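PDB 3VOC: Beta/alpha-amylase from Paenibacillus polymyxa, which hydrolyses alpha-1,4-glucosidic linkages of starch through its family 14 beta-amylase domain, described here, which removes maltose units from non-reducing chain ends. Local coordinates for residues Lys25-Leu30 against Asn65-Ala70; Thr40-Gly45 against Ser58-Tyr63; Pro76-His81 against Glu135-Phe140; Asn143-Lys148 against Asp269-Val274. All blocks are in the same frame, centred on the assembly; numbering follows the deposited sequence.

Contact 1. Residues Lys25-Leu30 against Asn65-Ala70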
loop_
_atom_site.group_PDB
_atom_site.type_symbol
_atom_site.label_atom_id
_atom_site.label_comp_id
_atom_site.label_asym_id
_atom_site.label_seq_id
_atom_site.Cartn_x
_atom_site.Cartn_y
_atom_site.Cartn_z
ATOM N N LYS A 25 4.741 25.680 -12.374
ATOM C CA LYS A 25 5.825 25.541 -13.362
ATOM C C LYS A 25 6.187 24.068 -13.586
ATOM O O LYS A 25 6.401 23.626 -14.727
ATOM C CB LYS A 25 7.077 26.304 -12.920
ATOM C CG LYS A 25 6.973 27.821 -13.075
ATOM C CD LYS A 25 8.228 28.540 -12.563
ATOM C CE LYS A 25 7.872 29.963 -12.198
ATOM N NZ LYS A 25 8.966 30.713 -11.507
ATOM N N GLN A 26 6.283 23.318 -12.487
ATOM C CA GLN A 26 6.568 21.883 -12.581
ATOM C C GLN A 26 5.471 21.159 -13.350
ATOM O O GLN A 26 5.763 20.303 -14.196
ATOM C CB GLN A 26 6.719 21.247 -11.207
ATOM C CG GLN A 26 7.976 21.630 -10.439
ATOM C CD GLN A 26 7.985 20.984 -9.061
ATOM O OE1 GLN A 26 7.019 21.108 -8.318
ATOM N NE2 GLN A 26 9.049 20.262 -8.737
ATOM N N LEU A 27 4.216 21.480 -13.038
ATOM C CA LEU A 27 3.081 20.844 -13.713
ATOM C C LEU A 27 3.099 21.114 -15.212
ATOM O O LEU A 27 2.912 20.195 -16.004
ATOM C CB LEU A 27 1.758 21.305 -13.102
ATOM C CG LEU A 27 1.493 20.904 -11.645
ATOM C CD1 LEU A 27 0.183 21.548 -11.185
ATOM C CD2 LEU A 27 1.436 19.371 -11.517
ATOM N N GLN A 28 3.333 22.370 -15.598
ATOM C CA GLN A 28 3.382 22.747 -17.018
ATOM C C GLN A 28 4.445 21.954 -17.774
ATOM O O GLN A 28 4.191 21.427 -18.860
ATOM C CB GLN A 28 3.662 24.243 -17.177
ATOM C CG GLN A 28 2.553 25.123 -16.688
ATOM C CD GLN A 28 3.032 26.534 -16.348
ATOM O OE1 GLN A 28 4.067 27.010 -16.855
ATOM N NE2 GLN A 28 2.274 27.211 -15.492
ATOM N N THR A 29 5.635 21.872 -17.193
ATOM C CA THR A 29 6.720 21.101 -17.786
ATOM C C THR A 29 6.350 19.612 -17.944
ATOM O O THR A 29 6.555 19.041 -19.012
ATOM C CB THR A 29 8.029 21.305 -17.000
ATOM O OG1 THR A 29 8.410 22.693 -17.095
ATOM C CG2 THR A 29 9.156 20.444 -17.560
ATOM N N LEU A 30 5.766 18.996 -16.907
ATOM C CA LEU A 30 5.334 17.591 -17.031
ATOM C C LEU A 30 4.320 17.418 -18.154
ATOM O O LEU A 30 4.425 16.480 -18.950
ATOM C CB LEU A 30 4.755 17.053 -15.719
ATOM C CG LEU A 30 5.745 16.894 -14.564
ATOM C CD1 LEU A 30 5.025 16.264 -13.386
ATOM C CD2 LEU A 30 6.944 16.017 -14.952
ATOM N N ASN A 65 -7.249 22.123 -8.541
ATOM C CA ASN A 65 -7.380 23.268 -9.461
ATOM C C ASN A 65 -6.103 23.542 -10.254
ATOM O O ASN A 65 -6.164 23.790 -11.452
ATOM C CB ASN A 65 -7.769 24.537 -8.703
ATOM C CG ASN A 65 -9.224 24.551 -8.293
ATOM O OD1 ASN A 65 -10.007 23.713 -8.729
ATOM N ND2 ASN A 65 -9.594 25.503 -7.425
ATOM N N ALA A 66 -4.953 23.521 -9.575
ATOM C CA ALA A 66 -3.653 23.726 -10.239
ATOM C C ALA A 66 -3.390 22.629 -11.289
ATOM O O ALA A 66 -2.983 22.911 -12.438
ATOM C CB ALA A 66 -2.511 23.793 -9.207
ATOM N N VAL A 67 -3.654 21.385 -10.903
ATOM C CA VAL A 67 -3.457 20.235 -11.802
ATOM C C VAL A 67 -4.363 20.380 -13.044
ATOM O O VAL A 67 -3.894 20.250 -14.178
ATOM C CB VAL A 67 -3.648 18.877 -11.059
ATOM C CG1 VAL A 67 -3.717 17.686 -12.045
ATOM C CG2 VAL A 67 -2.524 18.662 -10.043
ATOM N N LYS A 68 -5.637 20.698 -12.810
ATOM C CA LYS A 68 -6.614 20.934 -13.884
ATOM C C LYS A 68 -6.191 22.067 -14.827
ATOM O O LYS A 68 -6.262 21.930 -16.045
ATOM C CB LYS A 68 -7.968 21.301 -13.273
ATOM C CG LYS A 68 -9.041 21.577 -14.309
ATOM C CD LYS A 68 -10.345 21.953 -13.643
ATOM C CE LYS A 68 -11.399 22.193 -14.701
ATOM N NZ LYS A 68 -11.262 23.556 -15.317
ATOM N N GLU A 69 -5.746 23.179 -14.245
ATOM C CA GLU A 69 -5.335 24.360 -15.006
ATOM C C GLU A 69 -4.132 24.069 -15.915
ATOM O O GLU A 69 -4.028 24.635 -17.011
ATOM C CB GLU A 69 -5.074 25.540 -14.051
ATOM C CG GLU A 69 -4.448 26.787 -14.701
ATOM C CD GLU A 69 -4.008 27.846 -13.676
ATOM O OE1 GLU A 69 -3.311 27.502 -12.697
ATOM O OE2 GLU A 69 -4.358 29.034 -13.866
ATOM N N ALA A 70 -3.252 23.161 -15.482
ATOM C CA ALA A 70 -2.107 22.742 -16.304
ATOM C C ALA A 70 -2.473 21.726 -17.392
ATOM O O ALA A 70 -1.613 21.299 -18.162
ATOM C CB ALA A 70 -0.982 22.206 -15.422
#
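Leu27 of helix 20-32 meets Ala66 and Val67 of helix 58-69 and Ala70 just beyond its end in a small, largely apolar contact on the outer layer of the barrel, its centre about 26 Å from the centre of the chain. Two carbons of Leu27 do the touching. Its CB lies against the methyl of Ala70, with 3.7 Å between Leu27 CB and Ala70 CB; both residues direct their CB toward the opposing segment. One branch, CD1, reaches further along the partner helix: Leu27 CD1 is 4.0 Å from Ala66 CB and 4.1 Å from Val67 CG2, and 3.7 Å from the carbonyl oxygen Ala66 O. CG of Leu27 stands beside the backbone N (chi1 -65°), and the extended second torsion (175°) carries CD1 onward to Ala66 and Val67. The small alanine side chains let the backbones come close, the CA atoms of Gln28 and Ala70 being 5.5 Å apart. The two helices are consecutive in the outer ring of a (beta/alpha)8 TIM barrel, each following its own strand, and Leu27 also rests on Ile38 of strand 37-43, the strand between them in sequence. No hydrogen bond crosses between 25-30 and 65-70. Toward the surface, a salt bridge from Glu69 to Lys24 supplies a polar link between the same two helices, while Gln26 turns to Val393 and Asn390.

Contact 2. Residues Thr40-Gly45 against Ser58-Tyr63; sequences TDVWWG and SYYKTY
The phenol oxygen of Tyr60 sits between two backbone groups of strand 37-43. It accepts a nearly straight hydrogen bond from Trp43 N (3.0 Å from N to OH, 171° at the hydrogen) and gives a weak one to Asp41 O, 2.8 Å from Tyr60 OH. Thr40 OG1 has its hydrogen-bond partner in Trp74 NE1 of the next strand, and Asp41 OD1 is bonded to Ser79 OG. Around these polar ends the packing is methyl on ring. Val42 CG1 lies over one face of Tyr60, 3.8 Å from the ring centroid and 15° off the normal, a CH-pi contact; Tyr59 CD2 covers the opposite face. Thr40 CG2, placed anti to the backbone N, lies over a face of Tyr63, also 3.8 Å from the centroid, and meets the edge of Tyr60 through CE1. Helix residues 58-63 run back along strand residues 40-43, nearly antiparallel (163°), as a TIM-barrel helix does against its strand. Tyr60 thus ties the helix to the strand's C-terminal end, where Asp41, a substrate-binding residue by similarity, lies. Using the peptide groups on both sides of Val42, its hydroxyl gives the buried Trp43 N-H an acceptor and fixes the reach of the tyrosine across the layer.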
loop_
_atom_site.group_PDB
_atom_site.type_symbol
_atom_site.label_atom_id
_atom_site.label_comp_id
_atom_site.label_asym_id
_atom_site.label_seq_id
_atom_site.Cartn_x
_atom_site.Cartn_y
_atom_site.Cartn_z
ATOM N N THR A 40 -1.492 11.776 -6.044
ATOM C CA THR A 40 -1.395 12.666 -4.887
ATOM C C THR A 40 -1.877 11.970 -3.626
ATOM O O THR A 40 -3.025 11.539 -3.565
ATOM C CB THR A 40 -2.281 13.920 -5.088
ATOM O OG1 THR A 40 -1.892 14.602 -6.288
ATOM C CG2 THR A 40 -2.177 14.882 -3.875
ATOM N N ASP A 41 -1.009 11.873 -2.618
ATOM C CA ASP A 41 -1.468 11.521 -1.283
ATOM C C ASP A 41 -2.440 12.581 -0.773
ATOM O O ASP A 41 -2.066 13.748 -0.608
ATOM C CB ASP A 41 -0.309 11.395 -0.303
ATOM C CG ASP A 41 0.342 10.026 -0.345
ATOM O OD1 ASP A 41 -0.366 9.005 -0.263
ATOM O OD2 ASP A 41 1.572 9.977 -0.443
ATOM N N VAL A 42 -3.690 12.172 -0.569
ATOM C CA VAL A 42 -4.714 13.043 0.046
ATOM C C VAL A 42 -4.752 12.611 1.501
ATOM O O VAL A 42 -5.426 11.630 1.869
ATOM C CB VAL A 42 -6.075 12.939 -0.689
ATOM C CG1 VAL A 42 -7.126 13.875 -0.085
ATOM C CG2 VAL A 42 -5.890 13.249 -2.195
ATOM N N TRP A 43 -3.958 13.309 2.318
ATOM C CA TRP A 43 -3.704 12.870 3.703
ATOM C C TRP A 43 -4.944 12.982 4.608
ATOM O O TRP A 43 -5.517 14.064 4.765
ATOM C CB TRP A 43 -2.545 13.674 4.320
ATOM C CG TRP A 43 -1.237 13.411 3.655
ATOM C CD1 TRP A 43 -0.565 14.241 2.815
ATOM C CD2 TRP A 43 -0.455 12.212 3.754
ATOM N NE1 TRP A 43 0.595 13.639 2.390
ATOM C CE2 TRP A 43 0.686 12.393 2.947
ATOM C CE3 TRP A 43 -0.618 10.999 4.442
ATOM C CZ2 TRP A 43 1.675 11.404 2.798
ATOM C CZ3 TRP A 43 0.372 10.010 4.304
ATOM C CH2 TRP A 43 1.505 10.224 3.485
ATOM N N TRP A 44 -5.338 11.873 5.225
ATOM C CA TRP A 44 -6.424 11.914 6.203
ATOM C C TRP A 44 -6.202 13.006 7.258
ATOM O O TRP A 44 -7.138 13.747 7.623
ATOM C CB TRP A 44 -6.583 10.547 6.873
ATOM C CG TRP A 44 -7.940 10.340 7.517
ATOM C CD1 TRP A 44 -9.054 11.175 7.429
ATOM C CD2 TRP A 44 -8.345 9.215 8.302
ATOM N NE1 TRP A 44 -10.096 10.626 8.130
ATOM C CE2 TRP A 44 -9.694 9.427 8.672
ATOM C CE3 TRP A 44 -7.693 8.038 8.731
ATOM C CZ2 TRP A 44 -10.401 8.514 9.460
ATOM C CZ3 TRP A 44 -8.396 7.130 9.488
ATOM C CH2 TRP A 44 -9.744 7.372 9.855
ATOM N N GLY A 45 -4.951 13.110 7.720
ATOM C CA GLY A 45 -4.549 14.073 8.750
ATOM C C GLY A 45 -4.738 15.524 8.330
ATOM O O GLY A 45 -4.851 16.397 9.182
ATOM N N SER A 58 -10.042 22.271 1.461
ATOM C CA SER A 58 -9.678 23.470 0.672
ATOM C C SER A 58 -8.291 23.368 0.022
ATOM O O SER A 58 -8.119 23.706 -1.142
ATOM C CB SER A 58 -9.800 24.768 1.491
ATOM O OG SER A 58 -8.957 24.740 2.633
ATOM N N TYR A 59 -7.310 22.875 0.763
ATOM C CA TYR A 59 -5.979 22.670 0.181
ATOM C C TYR A 59 -6.001 21.727 -1.039
ATOM O O TYR A 59 -5.329 21.978 -2.045
ATOM C CB TYR A 59 -5.000 22.182 1.244
ATOM C CG TYR A 59 -3.683 21.674 0.690
ATOM C CD1 TYR A 59 -2.669 22.560 0.333
ATOM C CD2 TYR A 59 -3.442 20.300 0.555
ATOM C CE1 TYR A 59 -1.446 22.096 -0.169
ATOM C CE2 TYR A 59 -2.218 19.826 0.074
ATOM C CZ TYR A 59 -1.227 20.730 -0.286
ATOM O OH TYR A 59 -0.019 20.268 -0.771
ATOM N N TYR A 60 -6.761 20.643 -0.958
ATOM C CA TYR A 60 -6.807 19.711 -2.078
ATOM C C TYR A 60 -7.641 20.201 -3.249
ATOM O O TYR A 60 -7.394 19.819 -4.383
ATOM C CB TYR A 60 -7.209 18.303 -1.630
ATOM C CG TYR A 60 -6.078 17.635 -0.906
ATOM C CD1 TYR A 60 -4.925 17.252 -1.599
ATOM C CD2 TYR A 60 -6.129 17.416 0.490
ATOM C CE1 TYR A 60 -3.859 16.650 -0.936
ATOM C CE2 TYR A 60 -5.054 16.792 1.170
ATOM C CZ TYR A 60 -3.929 16.420 0.442
ATOM O OH TYR A 60 -2.852 15.818 1.054
ATOM N N LYS A 61 -8.612 21.068 -2.984
ATOM C CA LYS A 61 -9.331 21.722 -4.078
ATOM C C LYS A 61 -8.361 22.661 -4.809
ATOM O O LYS A 61 -8.311 22.677 -6.037
ATOM C CB LYS A 61 -10.572 22.458 -3.565
ATOM C CG LYS A 61 -11.777 21.541 -3.353
ATOM C CD LYS A 61 -12.855 22.205 -2.514
ATOM C CE LYS A 61 -14.119 21.312 -2.422
ATOM N NZ LYS A 61 -14.973 21.667 -1.217
ATOM N N THR A 62 -7.546 23.395 -4.055
ATOM C CA THR A 62 -6.499 24.230 -4.664
ATOM C C THR A 62 -5.513 23.396 -5.490
ATOM O O THR A 62 -5.150 23.765 -6.618
ATOM C CB THR A 62 -5.736 25.031 -3.596
ATOM O OG1 THR A 62 -6.670 25.811 -2.835
ATOM C CG2 THR A 62 -4.712 25.963 -4.242
ATOM N N TYR A 63 -5.047 22.301 -4.892
ATOM C CA TYR A 63 -4.140 21.378 -5.553
ATOM C C TYR A 63 -4.772 20.872 -6.847
ATOM O O TYR A 63 -4.168 20.977 -7.923
ATOM C CB TYR A 63 -3.860 20.226 -4.594
ATOM C CG TYR A 63 -2.725 19.302 -4.945
ATOM C CD1 TYR A 63 -1.700 19.073 -4.028
ATOM C CD2 TYR A 63 -2.685 18.618 -6.174
ATOM C CE1 TYR A 63 -0.655 18.189 -4.320
ATOM C CE2 TYR A 63 -1.630 17.734 -6.478
ATOM C CZ TYR A 63 -0.629 17.520 -5.539
ATOM O OH TYR A 63 0.408 16.633 -5.800
#

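Contact 3. Residues Pro76-His81 against Glu135-Phe140; sequences PIISTH and ELYASF. With CA (calcium ion), chain B.
A water held by three oxygens bridges the strand end and the helix: it donates to Ile78 O (2.8 Å from the water) and is hydrogen-bonded to Thr80 OG1 (3.0 Å from the water) and to Tyr137 OH (2.8 Å from the water). It lies at the edge of the Tyr137 ring, in its plane. Ile78 carries the apolar part with both branches. Its CG2, anti to the backbone N, wedges between Leu136 and Tyr137; Ile78 CG2 is 3.5 Å from Leu136 CD2, a tight fit, and 3.6 Å from Tyr137 CE1 at the ring edge. Its other branch is folded (chi2 -55°), laying CD1 over the centre of the Phe140 face, 12° off the ring normal in a CH-pi contact. Pro76 CG meets the same ring obliquely, 3.6 Å from Phe140 CZ, and Thr80 CG2 adds to the Leu136 contact. The residue before Leu136, Glu135, binds the calcium ion through OE1 (2.2 Å from Glu135 OE1 to the metal), a site completed by Glu48, Asp52, Asn53, Gln132 and a water. Helix residues 135-140 run at 148°, roughly antiparallel, to strand residues 76-79 of the TIM barrel, with strands 37-43 and 153-156 flanking that strand and helix 240-268 lying against Tyr137.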
loop_
_atom_site.group_PDB
_atom_site.type_symbol
_atom_site.label_atom_id
_atom_site.label_comp_id
_atom_site.label_asym_id
_atom_site.label_seq_id
_atom_site.Cartn_x
_atom_site.Cartn_y
_atom_site.Cartn_z
ATOM N N PRO A 76 -6.245 10.963 -7.128
ATOM C CA PRO A 76 -6.120 11.073 -5.683
ATOM C C PRO A 76 -5.908 9.700 -5.034
ATOM O O PRO A 76 -6.499 8.709 -5.472
ATOM C CB PRO A 76 -7.473 11.651 -5.276
ATOM C CG PRO A 76 -8.421 11.037 -6.276
ATOM C CD PRO A 76 -7.649 11.027 -7.573
ATOM N N ILE A 77 -5.024 9.657 -4.039
ATOM C CA ILE A 77 -4.880 8.507 -3.172
ATOM C C ILE A 77 -5.544 8.944 -1.870
ATOM O O ILE A 77 -5.123 9.922 -1.265
ATOM C CB ILE A 77 -3.390 8.162 -2.890
ATOM C CG1 ILE A 77 -2.617 7.978 -4.217
ATOM C CG2 ILE A 77 -3.301 6.907 -1.985
ATOM C CD1 ILE A 77 -1.058 8.172 -4.107
ATOM N N ILE A 78 -6.591 8.241 -1.452
ATOM C CA ILE A 78 -7.212 8.564 -0.164
ATOM C C ILE A 78 -6.331 7.976 0.961
ATOM O O ILE A 78 -6.430 6.799 1.324
ATOM C CB ILE A 78 -8.671 8.099 -0.082
ATOM C CG1 ILE A 78 -9.452 8.539 -1.336
ATOM C CG2 ILE A 78 -9.319 8.627 1.228
ATOM C CD1 ILE A 78 -9.411 10.068 -1.633
ATOM N N SER A 79 -5.440 8.807 1.478
ATOM C CA SER A 79 -4.316 8.313 2.277
ATOM C C SER A 79 -4.640 8.290 3.770
ATOM O O SER A 79 -4.328 9.237 4.498
ATOM C CB SER A 79 -3.080 9.162 2.002
ATOM O OG SER A 79 -2.706 8.996 0.654
ATOM N N THR A 80 -5.291 7.203 4.181
ATOM C CA THR A 80 -5.672 6.926 5.562
ATOM C C THR A 80 -4.475 6.272 6.292
ATOM O O THR A 80 -4.593 5.218 6.955
ATOM C CB THR A 80 -6.866 5.973 5.576
ATOM O OG1 THR A 80 -6.600 4.889 4.681
ATOM C CG2 THR A 80 -8.145 6.695 5.099
ATOM N N HIS A 81 -3.304 6.879 6.131
ATOM C CA HIS A 81 -2.125 6.422 6.847
ATOM C C HIS A 81 -1.307 7.623 7.290
ATOM O O HIS A 81 -1.545 8.742 6.835
ATOM C CB HIS A 81 -1.298 5.430 6.008
ATOM C CG HIS A 81 -0.842 5.967 4.685
ATOM N ND1 HIS A 81 -1.636 5.950 3.561
ATOM C CD2 HIS A 81 0.345 6.491 4.299
ATOM C CE1 HIS A 81 -0.967 6.461 2.543
ATOM N NE2 HIS A 81 0.238 6.799 2.966
ATOM N N GLU A 135 -17.209 7.150 5.745
ATOM C CA GLU A 135 -17.499 8.585 5.895
ATOM C C GLU A 135 -16.534 9.462 5.098
ATOM O O GLU A 135 -16.941 10.466 4.510
ATOM C CB GLU A 135 -17.423 9.021 7.362
ATOM C CG GLU A 135 -18.422 8.323 8.293
ATOM C CD GLU A 135 -18.115 8.589 9.757
ATOM O OE1 GLU A 135 -16.923 8.759 10.118
ATOM O OE2 GLU A 135 -19.069 8.620 10.558
ATOM N N LEU A 136 -15.248 9.098 5.111
ATOM C CA LEU A 136 -14.230 9.896 4.417
ATOM C C LEU A 136 -14.409 9.809 2.890
ATOM O O LEU A 136 -14.274 10.816 2.168
ATOM C CB LEU A 136 -12.824 9.434 4.837
ATOM C CG LEU A 136 -11.631 10.056 4.096
ATOM C CD1 LEU A 136 -11.560 11.545 4.404
ATOM C CD2 LEU A 136 -10.341 9.364 4.493
ATOM N N TYR A 137 -14.719 8.613 2.393
ATOM C CA TYR A 137 -14.920 8.429 0.947
ATOM C C TYR A 137 -16.173 9.187 0.502
ATOM O O TYR A 137 -16.202 9.799 -0.575
ATOM C CB TYR A 137 -15.050 6.945 0.584
ATOM C CG TYR A 137 -13.827 6.050 0.851
ATOM C CD1 TYR A 137 -12.572 6.583 1.120
ATOM C CD2 TYR A 137 -13.949 4.661 0.802
ATOM C CE1 TYR A 137 -11.457 5.735 1.346
ATOM C CE2 TYR A 137 -12.854 3.810 1.021
ATOM C CZ TYR A 137 -11.623 4.353 1.293
ATOM O OH TYR A 137 -10.558 3.514 1.505
ATOM N N ALA A 138 -17.208 9.133 1.333
ATOM C CA ALA A 138 -18.450 9.863 1.083
ATOM C C ALA A 138 -18.174 11.351 0.998
ATOM O O ALA A 138 -18.634 12.031 0.077
ATOM C CB ALA A 138 -19.485 9.564 2.204
ATOM N N SER A 139 -17.413 11.861 1.963
ATOM C CA SER A 139 -17.083 13.264 1.960
ATOM C C SER A 139 -16.265 13.645 0.729
ATOM O O SER A 139 -16.515 14.697 0.132
ATOM C CB SER A 139 -16.341 13.675 3.229
ATOM O OG SER A 139 -16.239 15.083 3.256
ATOM N N PHE A 140 -15.294 12.807 0.355
ATOM C CA PHE A 140 -14.493 13.097 -0.840
ATOM C C PHE A 140 -15.370 13.172 -2.079
ATOM O O PHE A 140 -15.261 14.101 -2.891
ATOM C CB PHE A 140 -13.397 12.033 -1.061
ATOM C CG PHE A 140 -12.551 12.310 -2.260
ATOM C CD1 PHE A 140 -11.541 13.278 -2.218
ATOM C CD2 PHE A 140 -12.788 11.650 -3.449
ATOM C CE1 PHE A 140 -10.774 13.568 -3.366
ATOM C CE2 PHE A 140 -12.033 11.937 -4.594
ATOM C CZ PHE A 140 -11.031 12.892 -4.551
HETATM CA CA CA B . -15.334 10.335 10.339
HETATM O O HOH W 1 -8.061 4.597 2.056
HETATM O O HOH W 2 -14.325 9.824 8.289
#

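Contact 4. Residues Asn143-Lys148 against Asp269-Val274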
loop_
_atom_site.group_PDB
_atom_site.type_symbol
_atom_site.label_atom_id
_atom_site.label_comp_id
_atom_site.label_asym_id
_atom_site.label_seq_id
_atom_site.Cartn_x
_atom_site.Cartn_y
_atom_site.Cartn_z
ATOM N N ASN A 143 -17.416 16.341 -2.106
ATOM C CA ASN A 143 -16.643 17.559 -2.338
ATOM C C ASN A 143 -15.967 17.658 -3.700
ATOM O O ASN A 143 -15.690 18.766 -4.189
ATOM C CB ASN A 143 -15.620 17.758 -1.229
ATOM C CG ASN A 143 -16.251 18.317 0.025
ATOM O OD1 ASN A 143 -16.264 19.524 0.227
ATOM N ND2 ASN A 143 -16.805 17.445 0.854
ATOM N N PHE A 144 -15.706 16.504 -4.305
ATOM C CA PHE A 144 -14.975 16.457 -5.558
ATOM C C PHE A 144 -15.767 15.986 -6.769
ATOM O O PHE A 144 -15.196 15.830 -7.856
ATOM C CB PHE A 144 -13.676 15.675 -5.371
ATOM C CG PHE A 144 -12.658 16.432 -4.566
ATOM C CD1 PHE A 144 -11.673 17.186 -5.195
ATOM C CD2 PHE A 144 -12.717 16.437 -3.166
ATOM C CE1 PHE A 144 -10.741 17.902 -4.446
ATOM C CE2 PHE A 144 -11.782 17.159 -2.415
ATOM C CZ PHE A 144 -10.806 17.888 -3.052
ATOM N N ALA A 145 -17.070 15.782 -6.585
ATOM C CA ALA A 145 -17.992 15.425 -7.670
ATOM C C ALA A 145 -17.880 16.396 -8.854
ATOM O O ALA A 145 -17.917 15.972 -10.011
ATOM C CB ALA A 145 -19.444 15.370 -7.144
ATOM N N GLY A 146 -17.715 17.691 -8.567
ATOM C CA GLY A 146 -17.545 18.705 -9.631
ATOM C C GLY A 146 -16.218 18.617 -10.391
ATOM O O GLY A 146 -16.005 19.327 -11.370
ATOM N N TYR A 147 -15.321 17.747 -9.931
ATOM C CA TYR A 147 -14.025 17.527 -10.578
ATOM C C TYR A 147 -14.007 16.205 -11.347
ATOM O O TYR A 147 -12.934 15.690 -11.705
ATOM C CB TYR A 147 -12.918 17.469 -9.520
ATOM C CG TYR A 147 -12.586 18.795 -8.890
ATOM C CD1 TYR A 147 -11.538 19.567 -9.379
ATOM C CD2 TYR A 147 -13.317 19.281 -7.803
ATOM C CE1 TYR A 147 -11.220 20.789 -8.811
ATOM C CE2 TYR A 147 -13.005 20.511 -7.222
ATOM C CZ TYR A 147 -11.946 21.252 -7.729
ATOM O OH TYR A 147 -11.620 22.479 -7.179
ATOM N N LYS A 148 -15.189 15.648 -11.598
ATOM C CA LYS A 148 -15.290 14.294 -12.182
ATOM C C LYS A 148 -14.476 14.122 -13.479
ATOM O O LYS A 148 -13.754 13.134 -13.642
ATOM C CB LYS A 148 -16.768 13.907 -12.362
ATOM C CG LYS A 148 -17.022 12.769 -13.296
ATOM C CD LYS A 148 -18.502 12.643 -13.607
ATOM C CE LYS A 148 -18.728 11.542 -14.637
ATOM N NZ LYS A 148 -18.842 10.230 -13.976
ATOM N N ASP A 269 -18.751 4.864 -7.376
ATOM C CA ASP A 269 -19.169 4.303 -8.664
ATOM C C ASP A 269 -20.250 5.111 -9.359
ATOM O O ASP A 269 -20.262 5.175 -10.579
ATOM C CB ASP A 269 -19.599 2.840 -8.548
ATOM C CG ASP A 269 -18.413 1.896 -8.403
ATOM O OD1 ASP A 269 -17.260 2.369 -8.357
ATOM O OD2 ASP A 269 -18.640 0.686 -8.290
ATOM N N SER A 270 -21.141 5.729 -8.594
ATOM C CA SER A 270 -22.204 6.553 -9.199
ATOM C C SER A 270 -21.844 8.048 -9.286
ATOM O O SER A 270 -22.625 8.847 -9.782
ATOM C CB SER A 270 -23.527 6.343 -8.463
ATOM O OG SER A 270 -23.423 6.833 -7.142
ATOM N N VAL A 271 -20.657 8.422 -8.819
ATOM C CA VAL A 271 -20.223 9.812 -8.860
ATOM C C VAL A 271 -19.114 9.936 -9.895
ATOM O O VAL A 271 -19.198 10.756 -10.817
ATOM C CB VAL A 271 -19.758 10.297 -7.462
ATOM C CG1 VAL A 271 -19.143 11.688 -7.540
ATOM C CG2 VAL A 271 -20.950 10.266 -6.460
ATOM N N PHE A 272 -18.089 9.098 -9.758
ATOM C CA PHE A 272 -16.963 9.093 -10.684
ATOM C C PHE A 272 -17.055 7.965 -11.702
ATOM O O PHE A 272 -16.829 8.187 -12.883
ATOM C CB PHE A 272 -15.657 9.014 -9.898
ATOM C CG PHE A 272 -15.492 10.142 -8.920
ATOM C CD1 PHE A 272 -15.590 9.910 -7.548
ATOM C CD2 PHE A 272 -15.300 11.447 -9.377
ATOM C CE1 PHE A 272 -15.446 10.958 -6.639
ATOM C CE2 PHE A 272 -15.166 12.505 -8.479
ATOM C CZ PHE A 272 -15.234 12.267 -7.112
ATOM N N GLY A 273 -17.375 6.758 -11.240
ATOM C CA GLY A 273 -17.476 5.604 -12.133
ATOM C C GLY A 273 -16.147 5.273 -12.793
ATOM O O GLY A 273 -16.101 4.876 -13.962
ATOM N N VAL A 274 -15.059 5.413 -12.045
ATOM C CA VAL A 274 -13.729 5.110 -12.578
ATOM C C VAL A 274 -13.165 3.869 -11.888
ATOM O O VAL A 274 -13.712 3.425 -10.878
ATOM C CB VAL A 274 -12.762 6.298 -12.373
ATOM C CG1 VAL A 274 -13.167 7.501 -13.249
ATOM C CG2 VAL A 274 -12.673 6.667 -10.868
#
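Lys148 and Phe272 join residues 143-148, where helix 127-144 passes into a 3-10 segment, to the loop before strand 275-279, the lysine by its tip and the phenylalanine by its ring edge. The Lys148 chain leaves with CG anti to the backbone N (chi1 162°), runs out extended past CG and CD, and bends only at its last torsion (86°), which swings NZ over two successive carbonyls. NZ donates to both, at 3.2 Å from Lys148 NZ to Val271 O and 3.1 Å from Lys148 NZ to Phe272 O. In each case the ammonium group stands above the carbonyl plane and off the lone pairs. The lysine stem passes close by, with Lys148 CD 3.4 Å from Val271 O. The Phe272 ring comes edge-on to the other segment: Phe144 O lies near the ring plane, 3.4 Å from Phe272 CE2, and Lys148 CA meets another part of that edge. On one face the ring carries Val271 CG1, above its centre. That methyl also reaches Ala145, with Val271 CG1 3.7 Å from Ala145 CB. Of the Phe144 side chain, CB is the part that meets Phe272, 4.1 Å from Phe272 CZ; its own ring turns away to stack with Phe140 and to touch Tyr60 and Lys61. Phe272 continues inward onto Ile151 and Ile154. Two connections, leading into the neighbouring parallel strands 153-156 and 275-279, thus meet at the N-terminal ends of the TIM-barrel strands, the side opposite the active-site end in this fold.

Contacts 1 to 4 all lie within the family 14 TIM barrel. Contact 2 is nested along the chain inside the loop closed by contact 1, and the two share helix 58-69 with centres about 16 Å apart. Contacts 3 and 4 follow in series and share one helix, 127-144. Their centres are about 13 Å apart. Contacts 2 and 3, with centres about 10 Å apart, reach neighbouring parallel strands, joined by Val42 N to Ile77 O and by Asp41 to Ser79. Tyr147 of contact 4 meets Asn65 of contact 1, and Asn143 meets Lys61 of contact 2. Contacts 2 and 3 thus couple strand 37-43, which holds Asp41, and strand 73-79, which leads to His81, both probably substrate-binding, to surrounding helices; contacts 1 and 4 lie farther out.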